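Local structure of putative adenosine kinase (Schistosoma mansoni, 3VAS) at residues T84-T87 / V88-I91; Q112-Y115 / I116-C120. The protein catalyses, as an adenosine kinase of the ribokinase-like pfkB family, the ATP-dependent phosphorylation of adenosine to AMP. One frame throughout, in Å; residues are numbered along the deposited sequence.

Contact 1: residues T84-T87 / V88-I91; sequences TLNT and VKMI
Lys89 lays its aliphatic chain back along the preceding turn, CD 4.2 Å from Leu85 CG and CE 4.2 Å from Asn86 OD1, within residues 84-91, all buried, of helix 83-95 in the ribokinase fold. A chi1 of 73° swings Lys89 CG over the main chain, 3.1 Å from Leu85 O; the extended remainder then runs alongside the Asn86 amide. A water joins their polar ends: it donates to Asn86 OD1 at 2.7 Å and accepts from Lys89 NZ at 2.9 Å, and NZ has Asp119 as a second partner. The amide of Asn86 is thus held at both ends, for ND2 bonds to O3' of the bound adenosine and to Asp320. Through this water Lys89 probably acts as a second-shell residue, helping to fix the rotation of the Asn86 amide. Four i to i+4 backbone bonds carry the helix; the one from Met90 N to Asn86 O, at 3.2 Å, is the most bent, with 147° at the hydrogen. On another side, Thr84 and Val88 lie alongside each other, Thr84 touching Tyr103 and Val88 touching Cys101 of strand 101-107, while the threonine hydroxyls bond to backbone atoms elsewhere, Thr84 OG1 to Ala185 N and Thr87 OG1 to Asp320 O. The methyl CG2 of Thr87, anti to the backbone N, meets Ile91 CD1 at 4.1 Å.

Contact 2: residues Q112-Y115 / I116-C120; sequences QGKY and IKNDC
This is a local, intrahelical contact on helix 111-122, which connects strands 101-107 and 126-131 and has one side open to solvent. Four successive i to i+4 bonds establish the helix, from Ile116 N to Gln112 O through to Asp119 N to Tyr115 O; the bond from Lys117 N to Gly113 O measures 2.9 Å with 162° at the hydrogen. Buried Ile116 turns CG1 back beside its own backbone N (chi1 -67°), bringing CG1 to 3.4 Å from Gln112 O. The same atom meets the ring carbon CD2 of Tyr115 at 4.1 Å, the two side chains crossing at about a right angle. Tyr115, at the partly exposed margin, touches Leu35 of strand 27-40, and its OH is hydrogen-bonded to Ala80 N. On the exposed side, the Asn118 amide lies beside Lys114 O without a hydrogen bond from ND2; the donor to that oxygen is the backbone N of Asn118. ND2 passes Lys114 CG at 3.9 Å. Lys117 and Cys120 both touch Phe129 of strand 126-131. An amphipathic helix of this kind, with Ile116 and Cys120 inward and Lys114 and Asn118 outward, is typical of the beta-alpha-beta crossover in the Rossmann-like core of ribokinase-family enzymes.

Overall arrangement
Contact 1 comes first along the chain, on helix 83-95, and contact 2 follows on helix 111-122, with strand 101-107 between them in sequence; the contact centres are about 14 Å apart. The helices meet directly: Leu85 CD2 is 3.9 Å from Ile116 CG2, and Leu85 CD1 is 3.8 Å from Cys120 SG. A salt bridge of 3.0 Å links Lys89 NZ to Asp119 OD2. Contact 1 is the more central, its centre about 8 Å from the centre of the chain, against about 18 Å for contact 2, and it alone holds a residue of the adenosine pocket. Contact 2 lies farther out, and the Asp119-Lys89 pair with the water makes it a probable third-shell neighbour of Asn86.

Contact 1: residues T84-T87 / V88-I91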
ATOM      1  N   THR A  84       0.766  -3.400  -1.037  1.00 15.67           N
ATOM      2  CA  THR A  84       1.908  -3.218  -1.923  1.00 17.25           C
ATOM      3  C   THR A  84       1.628  -3.834  -3.288  1.00 19.59           C
ATOM      4  O   THR A  84       1.934  -3.241  -4.321  1.00 20.09           O
ATOM      5  CB  THR A  84       3.195  -3.841  -1.342  1.00 18.83           C
ATOM      6  OG1 THR A  84       3.491  -3.255  -0.068  1.00 17.82           O
ATOM      7  CG2 THR A  84       4.379  -3.620  -2.290  1.00 15.83           C
ATOM      8  N   LEU A  85       1.033  -5.023  -3.280  1.00 18.66           N
ATOM      9  CA  LEU A  85       0.725  -5.726  -4.513  1.00 17.75           C
ATOM     10  C   LEU A  85      -0.290  -4.952  -5.361  1.00 17.48           C
ATOM     11  O   LEU A  85      -0.127  -4.852  -6.576  1.00 17.16           O
ATOM     12  CB  LEU A  85       0.251  -7.162  -4.233  1.00 15.82           C
ATOM     13  CG  LEU A  85      -0.167  -7.978  -5.461  1.00 17.50           C
ATOM     14  CD1 LEU A  85       0.949  -8.016  -6.513  1.00 16.25           C
ATOM     15  CD2 LEU A  85      -0.598  -9.398  -5.077  1.00 15.26           C
ATOM     16  N   ASN A  86      -1.320  -4.399  -4.716  1.00 16.30           N
ATOM     17  CA  ASN A  86      -2.298  -3.557  -5.404  1.00 17.64           C
ATOM     18  C   ASN A  86      -1.614  -2.422  -6.175  1.00 21.39           C
ATOM     19  O   ASN A  86      -1.868  -2.216  -7.364  1.00 20.49           O
ATOM     20  CB  ASN A  86      -3.305  -2.948  -4.417  1.00 16.58           C
ATOM     21  CG  ASN A  86      -4.323  -3.953  -3.891  1.00 19.86           C
ATOM     22  OD1 ASN A  86      -4.466  -5.061  -4.412  1.00 22.23           O
ATOM     23  ND2 ASN A  86      -5.059  -3.547  -2.859  1.00 15.83           N
ATOM     24  N   THR A  87      -0.733  -1.705  -5.485  1.00 19.89           N
ATOM     25  CA  THR A  87      -0.034  -0.561  -6.058  1.00 19.74           C
ATOM     26  C   THR A  87       0.888  -0.959  -7.207  1.00 21.06           C
ATOM     27  O   THR A  87       0.845  -0.368  -8.287  1.00 22.93           O
ATOM     28  CB  THR A  87       0.774   0.182  -4.971  1.00 14.75           C
ATOM     29  OG1 THR A  87      -0.132   0.783  -4.038  1.00 17.05           O
ATOM     30  CG2 THR A  87       1.649   1.267  -5.580  1.00 15.40           C
ATOM     31  N   VAL A  88       1.716  -1.971  -6.976  1.00 20.56           N
ATOM     32  CA  VAL A  88       2.697  -2.386  -7.971  1.00 20.31           C
ATOM     33  C   VAL A  88       2.055  -2.964  -9.232  1.00 20.44           C
ATOM     34  O   VAL A  88       2.490  -2.675 -10.345  1.00 22.86           O
ATOM     35  CB  VAL A  88       3.708  -3.373  -7.365  1.00 23.08           C
ATOM     36  CG1 VAL A  88       4.561  -4.023  -8.453  1.00 23.06           C
ATOM     37  CG2 VAL A  88       4.571  -2.654  -6.347  1.00 22.29           C
ATOM     38  N   LYS A  89       1.007  -3.762  -9.073  1.00 22.50           N
ATOM     39  CA  LYS A  89       0.372  -4.342 -10.248  1.00 22.42           C
ATOM     40  C   LYS A  89      -0.414  -3.297 -11.039  1.00 21.90           C
ATOM     41  O   LYS A  89      -0.563  -3.417 -12.253  1.00 23.84           O
ATOM     42  CB  LYS A  89      -0.483  -5.564  -9.894  1.00 23.71           C
ATOM     43  CG  LYS A  89      -1.790  -5.281  -9.179  1.00 23.90           C
ATOM     44  CD  LYS A  89      -2.448  -6.602  -8.764  1.00 25.27           C
ATOM     45  CE  LYS A  89      -3.885  -6.398  -8.309  1.00 26.23           C
ATOM     46  NZ  LYS A  89      -4.531  -7.684  -7.921  1.00 26.54           N
ATOM     47  N   MET A  90      -0.901  -2.258 -10.366  1.00 22.06           N
ATOM     48  CA  MET A  90      -1.571  -1.185 -11.096  1.00 20.39           C
ATOM     49  C   MET A  90      -0.557  -0.297 -11.819  1.00 21.49           C
ATOM     50  O   MET A  90      -0.834   0.185 -12.917  1.00 23.92           O
ATOM     51  CB  MET A  90      -2.491  -0.349 -10.204  1.00 20.02           C
ATOM     52  CG  MET A  90      -3.310   0.673 -10.996  1.00 21.89           C
ATOM     53  SD  MET A  90      -4.572   1.511 -10.016  1.00 22.67           S
ATOM     54  CE  MET A  90      -5.494   2.379 -11.288  1.00 19.54           C
ATOM     55  N   ILE A  91       0.612  -0.084 -11.217  1.00 22.20           N
ATOM     56  CA  ILE A  91       1.692   0.610 -11.920  1.00 23.41           C
ATOM     57  C   ILE A  91       1.984  -0.133 -13.223  1.00 26.68           C
ATOM     58  O   ILE A  91       2.125   0.471 -14.285  1.00 24.94           O
ATOM     59  CB  ILE A  91       2.985   0.669 -11.089  1.00 19.82           C
ATOM     60  CG1 ILE A  91       2.791   1.529  -9.841  1.00 19.10           C
ATOM     61  CG2 ILE A  91       4.142   1.218 -11.926  1.00 20.46           C
ATOM     62  CD1 ILE A  91       4.017   1.591  -8.951  1.00 17.83           C
TER
HETATM   63  O   HOH W   1      -3.387  -7.440  -5.221  1.00 21.42           O

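Contact 2: residues Q112-Y115 / I116-C120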
ATOM      1  N   GLN A 112      -5.796 -20.384  -2.927  1.00 22.54           N
ATOM      2  CA  GLN A 112      -5.813 -18.930  -2.782  1.00 26.84           C
ATOM      3  C   GLN A 112      -4.498 -18.335  -3.263  1.00 26.34           C
ATOM      4  O   GLN A 112      -4.482 -17.340  -3.996  1.00 23.95           O
ATOM      5  CB  GLN A 112      -6.074 -18.513  -1.329  1.00 25.93           C
ATOM      6  CG  GLN A 112      -7.479 -18.827  -0.812  1.00 21.22           C
ATOM      7  CD  GLN A 112      -7.617 -20.248  -0.288  1.00 25.60           C
ATOM      8  OE1 GLN A 112      -6.694 -21.063  -0.397  1.00 23.07           O
ATOM      9  NE2 GLN A 112      -8.772 -20.550   0.293  1.00 24.94           N
ATOM     10  N   GLY A 113      -3.397 -18.959  -2.854  1.00 24.05           N
ATOM     11  CA  GLY A 113      -2.078 -18.499  -3.244  1.00 24.06           C
ATOM     12  C   GLY A 113      -1.874 -18.628  -4.741  1.00 28.13           C
ATOM     13  O   GLY A 113      -1.331 -17.728  -5.385  1.00 26.14           O
ATOM     14  N   LYS A 114      -2.318 -19.752  -5.298  1.00 29.05           N
ATOM     15  CA  LYS A 114      -2.176 -19.977  -6.727  1.00 29.31           C
ATOM     16  C   LYS A 114      -3.019 -18.986  -7.533  1.00 28.79           C
ATOM     17  O   LYS A 114      -2.584 -18.495  -8.570  1.00 30.31           O
ATOM     18  CB  LYS A 114      -2.507 -21.427  -7.105  1.00 28.88           C
ATOM     19  CG  LYS A 114      -2.186 -21.741  -8.563  1.00 29.37           C
ATOM     20  CD  LYS A 114      -2.204 -23.227  -8.867  1.00 30.62           C
ATOM     21  CE  LYS A 114      -1.693 -23.474 -10.277  1.00 31.10           C
ATOM     22  NZ  LYS A 114      -1.629 -24.915 -10.628  1.00 35.70           N
ATOM     23  N   TYR A 115      -4.220 -18.684  -7.048  1.00 28.91           N
ATOM     24  CA  TYR A 115      -5.057 -17.677  -7.695  1.00 29.68           C
ATOM     25  C   TYR A 115      -4.364 -16.309  -7.714  1.00 29.30           C
ATOM     26  O   TYR A 115      -4.341 -15.629  -8.744  1.00 20.61           O
ATOM     27  CB  TYR A 115      -6.429 -17.580  -7.018  1.00 30.49           C
ATOM     28  CG  TYR A 115      -7.077 -16.223  -7.174  1.00 29.44           C
ATOM     29  CD1 TYR A 115      -7.554 -15.791  -8.405  1.00 33.57           C
ATOM     30  CD2 TYR A 115      -7.196 -15.367  -6.091  1.00 28.32           C
ATOM     31  CE1 TYR A 115      -8.136 -14.540  -8.548  1.00 34.10           C
ATOM     32  CE2 TYR A 115      -7.772 -14.121  -6.222  1.00 29.82           C
ATOM     33  CZ  TYR A 115      -8.240 -13.709  -7.448  1.00 32.05           C
ATOM     34  OH  TYR A 115      -8.815 -12.461  -7.565  1.00 33.81           O
ATOM     35  N   ILE A 116      -3.797 -15.913  -6.577  1.00 25.03           N
ATOM     36  CA  ILE A 116      -3.065 -14.653  -6.504  1.00 24.27           C
ATOM     37  C   ILE A 116      -1.883 -14.638  -7.485  1.00 27.10           C
ATOM     38  O   ILE A 116      -1.671 -13.651  -8.199  1.00 24.98           O
ATOM     39  CB  ILE A 116      -2.606 -14.327  -5.056  1.00 19.41           C
ATOM     40  CG1 ILE A 116      -3.820 -14.045  -4.167  1.00 18.54           C
ATOM     41  CG2 ILE A 116      -1.675 -13.127  -5.048  1.00 19.98           C
ATOM     42  CD1 ILE A 116      -3.511 -13.991  -2.682  1.00 19.00           C
ATOM     43  N   LYS A 117      -1.135 -15.739  -7.545  1.00 30.64           N
ATOM     44  CA  LYS A 117      -0.017 -15.834  -8.486  1.00 30.75           C
ATOM     45  C   LYS A 117      -0.469 -15.735  -9.944  1.00 28.54           C
ATOM     46  O   LYS A 117       0.158 -15.041 -10.745  1.00 28.23           O
ATOM     47  CB  LYS A 117       0.793 -17.116  -8.273  1.00 33.00           C
ATOM     48  CG  LYS A 117       2.050 -17.191  -9.142  1.00 37.57           C
ATOM     49  CD  LYS A 117       2.657 -18.594  -9.169  1.00 43.44           C
ATOM     50  CE  LYS A 117       3.132 -19.026  -7.790  1.00 48.13           C
ATOM     51  NZ  LYS A 117       3.699 -20.411  -7.788  1.00 52.91           N
ATOM     52  N   ASN A 118      -1.549 -16.432 -10.291  1.00 26.95           N
ATOM     53  CA  ASN A 118      -2.072 -16.386 -11.658  1.00 29.28           C
ATOM     54  C   ASN A 118      -2.579 -14.999 -12.040  1.00 30.36           C
ATOM     55  O   ASN A 118      -2.509 -14.601 -13.200  1.00 32.45           O
ATOM     56  CB  ASN A 118      -3.187 -17.416 -11.863  1.00 28.58           C
ATOM     57  CG  ASN A 118      -2.683 -18.847 -11.799  1.00 35.78           C
ATOM     58  OD1 ASN A 118      -1.487 -19.111 -11.939  1.00 37.19           O
ATOM     59  ND2 ASN A 118      -3.601 -19.781 -11.593  1.00 39.38           N
ATOM     60  N   ASP A 119      -3.098 -14.274 -11.055  1.00 29.86           N
ATOM     61  CA  ASP A 119      -3.599 -12.923 -11.263  1.00 32.56           C
ATOM     62  C   ASP A 119      -2.447 -12.002 -11.660  1.00 32.88           C
ATOM     63  O   ASP A 119      -2.588 -11.165 -12.549  1.00 32.47           O
ATOM     64  CB  ASP A 119      -4.282 -12.422  -9.987  1.00 37.21           C
ATOM     65  CG  ASP A 119      -5.068 -11.148 -10.202  1.00 42.52           C
ATOM     66  OD1 ASP A 119      -6.068 -11.188 -10.952  1.00 49.45           O
ATOM     67  OD2 ASP A 119      -4.700 -10.111  -9.608  1.00 38.94           O
ATOM     68  N   CYS A 120      -1.302 -12.177 -11.004  1.00 30.66           N
ATOM     69  CA  CYS A 120      -0.104 -11.404 -11.319  1.00 28.33           C
ATOM     70  C   CYS A 120       0.418 -11.683 -12.727  1.00 29.96           C
ATOM     71  O   CYS A 120       0.768 -10.756 -13.472  1.00 26.01           O
ATOM     72  CB  CYS A 120       0.997 -11.699 -10.304  1.00 24.46           C
ATOM     73  SG  CYS A 120       0.627 -11.104  -8.650  1.00 24.72           S
TER